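Putative NADH-depentdent flavin oxidoreductase (Cupriavidus metallidurans, PDB 5OCS) is an Old Yellow Enzyme-type flavoprotein ene-reductase that carries FMN and probably oxidises NADPH while reducing activated double bonds. Local coordinates at residues Y351-P356 with A366-R371; A343-P348 with E360-D365; A46-G51 with R332-A337. One frame throughout, in Å; residues are numbered along the deposited sequence.

How the contacts relate
All three contacts lie on one side of the eight-stranded TIM barrel, where the chain runs out toward the second subunit. Contact 3 comes first along the sequence, joining the turn before strand 52-59 to the start of helix 333-341. Contacts 1 and 2 follow that helix in the C-terminal part of the chain, probably the C-terminal extension, and their segments alternate: 343-348, 351-356, 360-365, 366-371. The centre of contact 2 is about 10 Å from that of contact 3 and about 11 Å from that of contact 1; contacts 1 and 3 are about 18 Å apart. Trp335 of contact 3 packs against both others. The series thus leads from the barrel to an FMN held by the neighbouring subunit.

Contact 1: Y351-P356 with A366-R371; sequences YWRSQP and AHFGQR. With FMN (flavin mononucleotide), chain H.
Water 1 is held between the two segments: Arg353 NH2 donates to it at 2.8 Å, and it gives a weak bond to Gln370 OE1 at 3.4 Å. The water lies at the edge of the guanidinium, in its plane, so this bond leaves both faces of the group to other partners. Over one face come CE1 of Phe368 and the amide carbon of Gln370; over the opposite face lies the dimethylbenzene end of FMN, with FMN C7 3.4 Å above the guanidinium plane. The group is therefore sandwiched between the C-terminal tail and the flavin. A bend in the arginine chain at chi3 (67°) turns its end into this slot. Phe368 reaches the arginine from its CD1-CE1 side, CE1 standing 3.7 Å from Arg353 NE, and the ring and guanidinium planes are 48° apart, so the two groups are not parallel.

The second point of attachment is apolar. Ala366 CA sits 3.5 Å from the centroid of the six-membered ring of Trp352 and only 6° off its normal, a CH-pi contact over the face, while Ala366 CB rests against CD2 at 3.6 Å. Within 351-356, Tyr351 O accepts from both Ser354 N and Ser354 OG, the latter at 2.7 Å, which ties the short 3-10 turn that carries Trp352 and Arg353.

The FMN belongs to the second subunit, whose Cys25, Gln100 and Arg231 are among the residues hydrogen-bonded to it. Arg371 extends the tail onto that subunit through a salt bridge to its Glu142. An arginine offered across the dimer interface to the partner's flavin is the arginine finger of YqjM-like Old Yellow Enzymes, and the geometry here is consistent with that arrangement.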
loop_
_atom_site.group_PDB
_atom_site.type_symbol
_atom_site.label_atom_id
_atom_site.label_comp_id
_atom_site.label_asym_id
_atom_site.label_seq_id
_atom_site.Cartn_x
_atom_site.Cartn_y
_atom_site.Cartn_z
ATOM N N TYR D 351 -9.356 -5.502 -4.261
ATOM C CA TYR D 351 -8.714 -6.466 -3.394
ATOM C C TYR D 351 -9.676 -7.447 -2.742
ATOM O O TYR D 351 -9.259 -8.272 -1.924
ATOM C CB TYR D 351 -7.956 -5.723 -2.300
ATOM C CG TYR D 351 -6.783 -4.891 -2.717
ATOM C CD1 TYR D 351 -6.197 -5.004 -3.968
ATOM C CD2 TYR D 351 -6.259 -3.959 -1.825
ATOM C CE1 TYR D 351 -5.091 -4.255 -4.314
ATOM C CE2 TYR D 351 -5.164 -3.173 -2.149
ATOM C CZ TYR D 351 -4.568 -3.339 -3.395
ATOM O OH TYR D 351 -3.469 -2.564 -3.705
ATOM N N TRP D 352 -10.927 -7.445 -3.162
ATOM C CA TRP D 352 -11.927 -8.339 -2.540
ATOM C C TRP D 352 -11.608 -9.863 -2.673
ATOM O O TRP D 352 -11.931 -10.680 -1.785
ATOM C CB TRP D 352 -13.290 -8.030 -3.092
ATOM C CG TRP D 352 -13.960 -6.842 -2.536
ATOM C CD1 TRP D 352 -13.610 -6.103 -1.427
ATOM C CD2 TRP D 352 -15.149 -6.257 -3.033
ATOM N NE1 TRP D 352 -14.538 -5.107 -1.220
ATOM C CE2 TRP D 352 -15.484 -5.183 -2.193
ATOM C CE3 TRP D 352 -15.986 -6.540 -4.119
ATOM C CZ2 TRP D 352 -16.618 -4.386 -2.418
ATOM C CZ3 TRP D 352 -17.098 -5.752 -4.329
ATOM C CH2 TRP D 352 -17.409 -4.702 -3.491
ATOM N N ARG D 353 -10.895 -10.225 -3.714
ATOM C CA ARG D 353 -10.502 -11.633 -3.924
ATOM C C ARG D 353 -9.356 -12.082 -3.043
ATOM O O ARG D 353 -9.054 -13.264 -3.027
ATOM C CB ARG D 353 -10.156 -11.883 -5.404
ATOM C CG ARG D 353 -11.356 -11.708 -6.291
ATOM C CD ARG D 353 -10.993 -11.301 -7.708
ATOM N NE ARG D 353 -10.273 -12.331 -8.461
ATOM C CZ ARG D 353 -9.827 -12.166 -9.705
ATOM N NH1 ARG D 353 -10.032 -11.009 -10.348
ATOM N NH2 ARG D 353 -9.156 -13.158 -10.312
ATOM N N SER D 354 -8.738 -11.171 -2.302
ATOM C CA SER D 354 -7.633 -11.517 -1.416
ATOM C C SER D 354 -7.991 -12.277 -0.160
ATOM O O SER D 354 -7.084 -12.733 0.531
ATOM C CB SER D 354 -6.902 -10.242 -0.982
ATOM O OG SER D 354 -7.632 -9.482 -0.072
ATOM N N GLN D 355 -9.265 -12.340 0.162
ATOM C CA GLN D 355 -9.737 -12.949 1.397
ATOM C C GLN D 355 -9.209 -14.390 1.447
ATOM O O GLN D 355 -9.386 -15.122 0.493
ATOM C CB GLN D 355 -11.268 -12.910 1.400
ATOM C CG GLN D 355 -11.908 -13.375 2.685
ATOM C CD GLN D 355 -13.430 -13.498 2.573
ATOM O OE1 GLN D 355 -14.183 -12.755 3.208
ATOM N NE2 GLN D 355 -13.892 -14.442 1.750
ATOM N N PRO D 356 -8.555 -14.788 2.537
ATOM C CA PRO D 356 -8.095 -16.181 2.616
ATOM C C PRO D 356 -9.225 -17.197 2.571
ATOM O O PRO D 356 -10.343 -16.884 2.942
ATOM C CB PRO D 356 -7.399 -16.247 3.980
ATOM C CG PRO D 356 -6.854 -14.869 4.154
ATOM C CD PRO D 356 -7.910 -13.952 3.575
ATOM N N ALA D 366 -18.882 -7.328 -0.385
ATOM C CA ALA D 366 -18.083 -7.884 -1.512
ATOM C C ALA D 366 -18.935 -8.783 -2.424
ATOM O O ALA D 366 -19.816 -9.496 -1.953
ATOM C CB ALA D 366 -16.880 -8.647 -1.006
ATOM N N HIS D 367 -18.683 -8.714 -3.736
ATOM C CA HIS D 367 -19.375 -9.546 -4.754
ATOM C C HIS D 367 -18.330 -9.963 -5.770
ATOM O O HIS D 367 -17.375 -9.229 -6.030
ATOM C CB HIS D 367 -20.440 -8.763 -5.539
ATOM C CG HIS D 367 -21.348 -7.947 -4.697
ATOM N ND1 HIS D 367 -22.238 -8.511 -3.802
ATOM C CD2 HIS D 367 -21.527 -6.605 -4.619
ATOM C CE1 HIS D 367 -22.912 -7.548 -3.194
ATOM N NE2 HIS D 367 -22.501 -6.383 -3.673
ATOM N N PHE D 368 -18.560 -11.103 -6.402
ATOM C CA PHE D 368 -17.635 -11.630 -7.400
ATOM C C PHE D 368 -18.389 -12.493 -8.411
ATOM O O PHE D 368 -19.265 -13.290 -8.045
ATOM C CB PHE D 368 -16.584 -12.493 -6.720
ATOM C CG PHE D 368 -15.682 -13.233 -7.685
ATOM C CD1 PHE D 368 -14.602 -12.596 -8.281
ATOM C CD2 PHE D 368 -15.956 -14.586 -8.022
ATOM C CE1 PHE D 368 -13.762 -13.281 -9.157
ATOM C CE2 PHE D 368 -15.131 -15.274 -8.930
ATOM C CZ PHE D 368 -14.037 -14.604 -9.502
ATOM N N GLY D 369 -18.033 -12.348 -9.677
ATOM C CA GLY D 369 -18.384 -13.350 -10.680
ATOM C C GLY D 369 -17.340 -13.252 -11.764
ATOM O O GLY D 369 -16.694 -12.228 -11.899
ATOM N N GLN D 370 -17.178 -14.326 -12.525
ATOM C CA GLN D 370 -16.238 -14.320 -13.664
ATOM C C GLN D 370 -16.766 -15.274 -14.692
ATOM O O GLN D 370 -17.393 -16.251 -14.331
ATOM C CB GLN D 370 -14.829 -14.758 -13.234
ATOM C CG GLN D 370 -13.815 -13.607 -13.252
ATOM C CD GLN D 370 -12.341 -14.005 -13.033
ATOM O OE1 GLN D 370 -11.453 -13.162 -13.177
ATOM N NE2 GLN D 370 -12.077 -15.275 -12.692
ATOM N N ARG D 371 -16.479 -15.016 -15.957
ATOM C CA ARG D 371 -16.781 -15.955 -17.034
ATOM C C ARG D 371 -15.838 -17.165 -17.008
ATOM O O ARG D 371 -16.319 -18.271 -17.349
ATOM C CB ARG D 371 -16.700 -15.263 -18.406
ATOM C CG ARG D 371 -17.788 -14.223 -18.635
ATOM C CD ARG D 371 -17.381 -13.278 -19.748
ATOM N NE ARG D 371 -17.424 -13.976 -21.030
ATOM C CZ ARG D 371 -16.960 -13.513 -22.174
ATOM N NH1 ARG D 371 -16.318 -12.343 -22.245
ATOM N NH2 ARG D 371 -17.114 -14.257 -23.266
ATOM O OXT ARG D 371 -14.640 -17.074 -16.617
HETATM N N1 FMN H . -3.269 -14.018 -13.728
HETATM C C2 FMN H . -2.734 -13.483 -14.888
HETATM O O2 FMN H . -2.042 -14.277 -15.597
HETATM N N3 FMN H . -2.885 -12.201 -15.266
HETATM C C4 FMN H . -3.562 -11.338 -14.543
HETATM O O4 FMN H . -3.641 -10.162 -14.844
HETATM C C4A FMN H . -4.234 -11.817 -13.336
HETATM N N5 FMN H . -5.008 -10.970 -12.614
HETATM C C5A FMN H . -5.471 -11.374 -11.365
HETATM C C6 FMN H . -6.161 -10.467 -10.549
HETATM C C7 FMN H . -6.640 -10.853 -9.312
HETATM C C7M FMN H . -7.402 -9.873 -8.458
HETATM C C8 FMN H . -6.404 -12.241 -8.889
HETATM C C8M FMN H . -6.922 -12.757 -7.567
HETATM C C9 FMN H . -5.713 -13.142 -9.674
HETATM C C9A FMN H . -5.206 -12.764 -10.902
HETATM N N10 FMN H . -4.506 -13.677 -11.723
HETATM C C10 FMN H . -3.975 -13.189 -12.945
HETATM C "C1'" FMN H . -4.190 -15.007 -11.305
HETATM C "C2'" FMN H . -2.995 -14.823 -10.332
HETATM O "O2'" FMN H . -1.816 -14.326 -11.017
HETATM C "C3'" FMN H . -2.623 -16.162 -9.655
HETATM O "O3'" FMN H . -2.146 -17.066 -10.673
HETATM C "C4'" FMN H . -3.809 -16.791 -8.916
HETATM O "O4'" FMN H . -4.497 -15.818 -8.125
HETATM C "C5'" FMN H . -3.334 -17.934 -8.032
HETATM O "O5'" FMN H . -2.331 -17.527 -7.108
HETATM P P FMN H . -2.668 -17.089 -5.605
HETATM O O1P FMN H . -3.663 -15.928 -5.643
HETATM O O2P FMN H . -3.265 -18.351 -5.042
HETATM O O3P FMN H . -1.290 -16.779 -5.096
HETATM O O HOH W 1 -8.120 -13.051 -12.858
#

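Contact 2: A343-P348 with E360-D365; sequences ASVNAP and EKLFKD
Lys364, Ser344 and Val345 contribute the most buried surface, and between them they make the three direct hydrogen bonds from one segment to the other, with Leu362 O as the remaining partner. Lys364 lies along Ser344, its CG 3.4 Å from Ser344 OG. The chain is extended through chi3 and then bends at chi4 (-58°), which brings NZ back to donate to Ser344 OG at 2.9 Å. The serine meets it because its hydroxyl stands between the backbone N and the carbonyl carbon, with chi1 at 65°. Lys364 CD also crosses the Asn346 amide, 4.0 Å from its ND2, a looser contact.

Val345 supplies the backbone link. Its N donates to Leu362 O at 2.9 Å, and its O accepts from Lys364 N at the same separation; the second bond is nearly straight, 171° at the hydrogen. One residue thus bonds to both neighbours of Phe363, the pattern of a single parallel bridge between Val345 and Phe363, and no longer strand develops from it. The polar backbone atoms of the buried Val345 are both satisfied in this way. Water 2 extends the link by accepting from Ala347 N and donating to Lys364 O.

The apolar side of the bridge is formed by Val345, Ala347 and Phe363. Val345 CG2 comes to the edge of the phenyl ring in its plane, 3.9 Å from CD1, whereas Ala347 CB lies over a face, 3.8 Å from the centroid in a CH-pi contact.

This side packs onto helix 333-341: Trp335 meets the Phe363 ring edge-to-face and also touches Val345 and Ala347, while Ala338 contacts Val345 and Leu362. Phe5 adds to the packing at Ala343 and Val345, and Leu362 reaches Tyr329 of the second subunit.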
loop_
_atom_site.group_PDB
_atom_site.type_symbol
_atom_site.label_atom_id
_atom_site.label_comp_id
_atom_site.label_asym_id
_atom_site.label_seq_id
_atom_site.Cartn_x
_atom_site.Cartn_y
_atom_site.Cartn_z
ATOM N N ALA D 343 -15.205 -9.501 12.812
ATOM C CA ALA D 343 -15.806 -8.288 12.308
ATOM C C ALA D 343 -15.552 -8.174 10.795
ATOM O O ALA D 343 -14.917 -9.012 10.195
ATOM C CB ALA D 343 -15.203 -7.091 13.034
ATOM N N SER D 344 -16.030 -7.098 10.213
ATOM C CA SER D 344 -15.803 -6.863 8.805
ATOM C C SER D 344 -15.272 -5.471 8.615
ATOM O O SER D 344 -15.331 -4.636 9.509
ATOM C CB SER D 344 -17.071 -7.182 8.003
ATOM O OG SER D 344 -18.153 -6.339 8.296
ATOM N N VAL D 345 -14.706 -5.236 7.438
ATOM C CA VAL D 345 -14.015 -3.997 7.154
ATOM C C VAL D 345 -14.366 -3.579 5.739
ATOM O O VAL D 345 -14.729 -4.417 4.922
ATOM C CB VAL D 345 -12.474 -4.111 7.190
ATOM C CG1 VAL D 345 -11.921 -3.951 8.602
ATOM C CG2 VAL D 345 -11.995 -5.404 6.512
ATOM N N ASN D 346 -14.228 -2.288 5.478
ATOM C CA ASN D 346 -14.268 -1.752 4.124
ATOM C C ASN D 346 -12.943 -1.968 3.455
ATOM O O ASN D 346 -11.932 -1.500 3.951
ATOM C CB ASN D 346 -14.457 -0.252 4.166
ATOM C CG ASN D 346 -15.831 0.122 4.516
ATOM O OD1 ASN D 346 -16.719 0.011 3.699
ATOM N ND2 ASN D 346 -16.031 0.575 5.750
ATOM N N ALA D 347 -12.947 -2.698 2.354
ATOM C CA ALA D 347 -11.744 -2.916 1.585
ATOM C C ALA D 347 -12.096 -2.499 0.143
ATOM O O ALA D 347 -13.241 -2.614 -0.284
ATOM C CB ALA D 347 -11.280 -4.376 1.638
ATOM N N PRO D 348 -11.090 -1.990 -0.576
ATOM C CA PRO D 348 -11.361 -1.626 -1.955
ATOM C C PRO D 348 -11.739 -2.863 -2.761
ATOM O O PRO D 348 -11.124 -3.932 -2.577
ATOM C CB PRO D 348 -10.022 -1.060 -2.431
ATOM C CG PRO D 348 -9.009 -1.603 -1.533
ATOM C CD PRO D 348 -9.681 -1.815 -0.226
ATOM N N GLU D 360 -14.842 -15.943 5.462
ATOM C CA GLU D 360 -15.975 -15.522 4.636
ATOM C C GLU D 360 -16.495 -14.231 5.230
ATOM O O GLU D 360 -16.403 -14.046 6.451
ATOM C CB GLU D 360 -17.097 -16.581 4.667
ATOM C CG GLU D 360 -16.716 -17.938 4.081
ATOM C CD GLU D 360 -16.241 -17.852 2.632
ATOM O OE1 GLU D 360 -16.744 -16.977 1.883
ATOM O OE2 GLU D 360 -15.348 -18.651 2.251
ATOM N N LYS D 361 -17.009 -13.342 4.379
ATOM C CA LYS D 361 -17.668 -12.095 4.822
ATOM C C LYS D 361 -16.756 -11.082 5.515
ATOM O O LYS D 361 -17.257 -10.205 6.204
ATOM C CB LYS D 361 -18.841 -12.367 5.792
ATOM C CG LYS D 361 -19.870 -13.375 5.325
ATOM C CD LYS D 361 -20.787 -12.777 4.276
ATOM C CE LYS D 361 -21.905 -13.743 3.911
ATOM N NZ LYS D 361 -22.160 -13.703 2.444
ATOM N N LEU D 362 -15.441 -11.208 5.349
ATOM C CA LEU D 362 -14.499 -10.234 5.937
ATOM C C LEU D 362 -14.733 -8.842 5.368
ATOM O O LEU D 362 -14.667 -7.818 6.093
ATOM C CB LEU D 362 -13.047 -10.682 5.715
ATOM C CG LEU D 362 -11.961 -9.770 6.302
ATOM C CD1 LEU D 362 -12.130 -9.728 7.816
ATOM C CD2 LEU D 362 -10.569 -10.252 5.967
ATOM N N PHE D 363 -14.942 -8.785 4.060
ATOM C CA PHE D 363 -15.073 -7.519 3.395
ATOM C C PHE D 363 -16.538 -7.140 3.224
ATOM O O PHE D 363 -17.320 -7.907 2.658
ATOM C CB PHE D 363 -14.363 -7.570 2.057
ATOM C CG PHE D 363 -12.886 -7.897 2.143
ATOM C CD1 PHE D 363 -12.066 -7.326 3.109
ATOM C CD2 PHE D 363 -12.318 -8.711 1.198
ATOM C CE1 PHE D 363 -10.711 -7.586 3.147
ATOM C CE2 PHE D 363 -10.979 -9.002 1.238
ATOM C CZ PHE D 363 -10.169 -8.432 2.204
ATOM N N LYS D 364 -16.894 -5.941 3.668
ATOM C CA LYS D 364 -18.284 -5.481 3.615
ATOM C C LYS D 364 -18.793 -5.387 2.181
ATOM O O LYS D 364 -18.142 -4.774 1.323
ATOM C CB LYS D 364 -18.438 -4.121 4.259
ATOM C CG LYS D 364 -18.113 -4.048 5.737
ATOM C CD LYS D 364 -18.319 -2.633 6.288
ATOM C CE LYS D 364 -17.873 -2.517 7.743
ATOM N NZ LYS D 364 -18.601 -3.464 8.626
ATOM N N ASP D 365 -19.922 -6.032 1.926
ATOM C CA ASP D 365 -20.634 -5.945 0.646
ATOM C C ASP D 365 -19.857 -6.447 -0.583
ATOM O O ASP D 365 -20.165 -6.047 -1.691
ATOM C CB ASP D 365 -21.122 -4.520 0.397
ATOM C CG ASP D 365 -21.929 -3.968 1.569
ATOM O OD1 ASP D 365 -22.892 -4.623 2.021
ATOM O OD2 ASP D 365 -21.577 -2.888 2.051
HETATM O O HOH W 2 -15.573 -3.599 1.369
#

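Contact 3: A46-G51 with R332-A337; sequences ALSGAG and RWPWHA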
loop_
_atom_site.group_PDB
_atom_site.type_symbol
_atom_site.label_atom_id
_atom_site.label_comp_id
_atom_site.label_asym_id
_atom_site.label_seq_id
_atom_site.Cartn_x
_atom_site.Cartn_y
_atom_site.Cartn_z
ATOM N N ALA D 46 -5.052 4.757 3.751
ATOM C CA ALA D 46 -6.450 5.067 3.546
ATOM C C ALA D 46 -7.282 3.854 3.123
ATOM O O ALA D 46 -8.513 3.903 3.281
ATOM C CB ALA D 46 -6.617 6.204 2.531
ATOM N N LEU D 47 -6.640 2.809 2.585
ATOM C CA LEU D 47 -7.304 1.584 2.147
ATOM C C LEU D 47 -7.243 0.432 3.134
ATOM O O LEU D 47 -7.642 -0.697 2.818
ATOM C CB LEU D 47 -6.699 1.178 0.792
ATOM C CG LEU D 47 -7.015 2.262 -0.275
ATOM C CD1 LEU D 47 -6.274 1.994 -1.581
ATOM C CD2 LEU D 47 -8.481 2.464 -0.577
ATOM N N SER D 48 -6.800 0.725 4.354
ATOM C CA SER D 48 -6.573 -0.259 5.381
ATOM C C SER D 48 -7.794 -0.762 6.129
ATOM O O SER D 48 -7.659 -1.715 6.885
ATOM C CB SER D 48 -5.622 0.295 6.412
ATOM O OG SER D 48 -6.240 1.364 7.103
ATOM N N GLY D 49 -8.931 -0.093 5.947
ATOM C CA GLY D 49 -10.131 -0.365 6.710
ATOM C C GLY D 49 -10.191 0.216 8.094
ATOM O O GLY D 49 -11.169 -0.011 8.825
ATOM N N ALA D 50 -9.180 0.984 8.495
ATOM C CA ALA D 50 -9.262 1.720 9.766
ATOM C C ALA D 50 -10.374 2.765 9.645
ATOM O O ALA D 50 -10.746 3.216 8.541
ATOM C CB ALA D 50 -7.926 2.421 10.043
ATOM N N GLY D 51 -10.854 3.226 10.791
ATOM C CA GLY D 51 -11.839 4.268 10.820
ATOM C C GLY D 51 -11.350 5.669 10.542
ATOM O O GLY D 51 -12.065 6.483 9.924
ATOM N N ARG D 332 -2.428 -3.778 6.281
ATOM C CA ARG D 332 -3.722 -4.409 6.360
ATOM C C ARG D 332 -4.111 -4.794 7.804
ATOM O O ARG D 332 -5.036 -5.630 8.013
ATOM C CB ARG D 332 -3.757 -5.661 5.476
ATOM C CG ARG D 332 -3.301 -5.428 4.034
ATOM C CD ARG D 332 -4.208 -4.499 3.241
ATOM N NE ARG D 332 -3.836 -4.709 1.846
ATOM C CZ ARG D 332 -3.121 -3.909 1.070
ATOM N NH1 ARG D 332 -2.841 -2.668 1.407
ATOM N NH2 ARG D 332 -2.760 -4.364 -0.131
ATOM N N TRP D 333 -3.436 -4.216 8.799
ATOM C CA TRP D 333 -3.712 -4.541 10.198
ATOM C C TRP D 333 -5.208 -4.577 10.558
ATOM O O TRP D 333 -5.663 -5.553 11.219
ATOM C CB TRP D 333 -2.952 -3.591 11.150
ATOM C CG TRP D 333 -2.956 -4.054 12.603
ATOM C CD1 TRP D 333 -2.000 -4.786 13.204
ATOM C CD2 TRP D 333 -3.978 -3.826 13.592
ATOM N NE1 TRP D 333 -2.340 -5.045 14.509
ATOM C CE2 TRP D 333 -3.542 -4.459 14.782
ATOM C CE3 TRP D 333 -5.195 -3.124 13.597
ATOM C CZ2 TRP D 333 -4.280 -4.433 15.960
ATOM C CZ3 TRP D 333 -5.951 -3.102 14.785
ATOM C CH2 TRP D 333 -5.472 -3.766 15.946
ATOM N N PRO D 334 -6.004 -3.600 10.094
ATOM C CA PRO D 334 -7.419 -3.662 10.470
ATOM C C PRO D 334 -8.130 -4.836 9.812
ATOM O O PRO D 334 -9.019 -5.444 10.438
ATOM C CB PRO D 334 -7.995 -2.309 10.023
ATOM C CG PRO D 334 -6.763 -1.406 9.847
ATOM C CD PRO D 334 -5.680 -2.335 9.392
ATOM N N TRP D 335 -7.738 -5.224 8.592
ATOM C CA TRP D 335 -8.329 -6.465 8.026
ATOM C C TRP D 335 -8.010 -7.725 8.900
ATOM O O TRP D 335 -8.878 -8.580 9.211
ATOM C CB TRP D 335 -7.781 -6.762 6.656
ATOM C CG TRP D 335 -7.983 -5.735 5.591
ATOM C CD1 TRP D 335 -8.465 -4.466 5.708
ATOM C CD2 TRP D 335 -7.609 -5.908 4.220
ATOM N NE1 TRP D 335 -8.468 -3.852 4.468
ATOM C CE2 TRP D 335 -7.961 -4.733 3.542
ATOM C CE3 TRP D 335 -7.061 -6.981 3.498
ATOM C CZ2 TRP D 335 -7.723 -4.575 2.162
ATOM C CZ3 TRP D 335 -6.832 -6.824 2.154
ATOM C CH2 TRP D 335 -7.168 -5.626 1.501
ATOM N N HIS D 336 -6.751 -7.812 9.300
ATOM C CA HIS D 336 -6.239 -8.941 10.082
ATOM C C HIS D 336 -6.864 -8.960 11.455
ATOM O O HIS D 336 -7.249 -10.066 11.921
ATOM C CB HIS D 336 -4.740 -8.935 10.099
ATOM C CG HIS D 336 -4.160 -9.024 8.736
ATOM N ND1 HIS D 336 -2.933 -8.495 8.407
ATOM C CD2 HIS D 336 -4.699 -9.486 7.585
ATOM C CE1 HIS D 336 -2.701 -8.704 7.119
ATOM N NE2 HIS D 336 -3.760 -9.318 6.600
ATOM N N ALA D 337 -7.076 -7.766 12.029
ATOM C CA ALA D 337 -7.789 -7.662 13.300
ATOM C C ALA D 337 -9.267 -8.087 13.209
ATOM O O ALA D 337 -9.810 -8.803 14.105
ATOM C CB ALA D 337 -7.650 -6.266 13.923
#
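Pro334 and Trp335 converge on the carbonyl oxygen of Ser48. CG of the proline ring lies 3.1 Å from Ser48 O, and CD1 of the indole is equally close. Trp335 NE1 is near the same oxygen at 3.3 Å, but its angle is too poor for a hydrogen bond. The proline ring also touches Ala50 two residues on, its CG 4.0 Å from Ala50 CB, and Gly49 N lies at the edge of the indole near its plane.

Behind this first shell, Ser48 OG accepts from Ala50 N at 3.3 Å, an ST turn whose N-H...O angle is 166°. Ser48 OG is also hydrogen-bonded to Met45 O, which ties the turn to the end of helix 36-46. Gly49 has a positive phi (79°), which favours glycine, and a CB there would stand tight against Trp335 CD1. On the other segment, Arg332 CD lies 3.4 Å above one indole face, and the arginine's guanidinium bonds to Gln44 and Leu328 of the second subunit.

Shape fit, perhaps helped by weak polar attraction between C-H groups and Ser48 O, joins turn and helix start, while directional bonds hold each side separately, to neighbours such as Asn17 for Gly49 O and, for Arg332, to the second subunit.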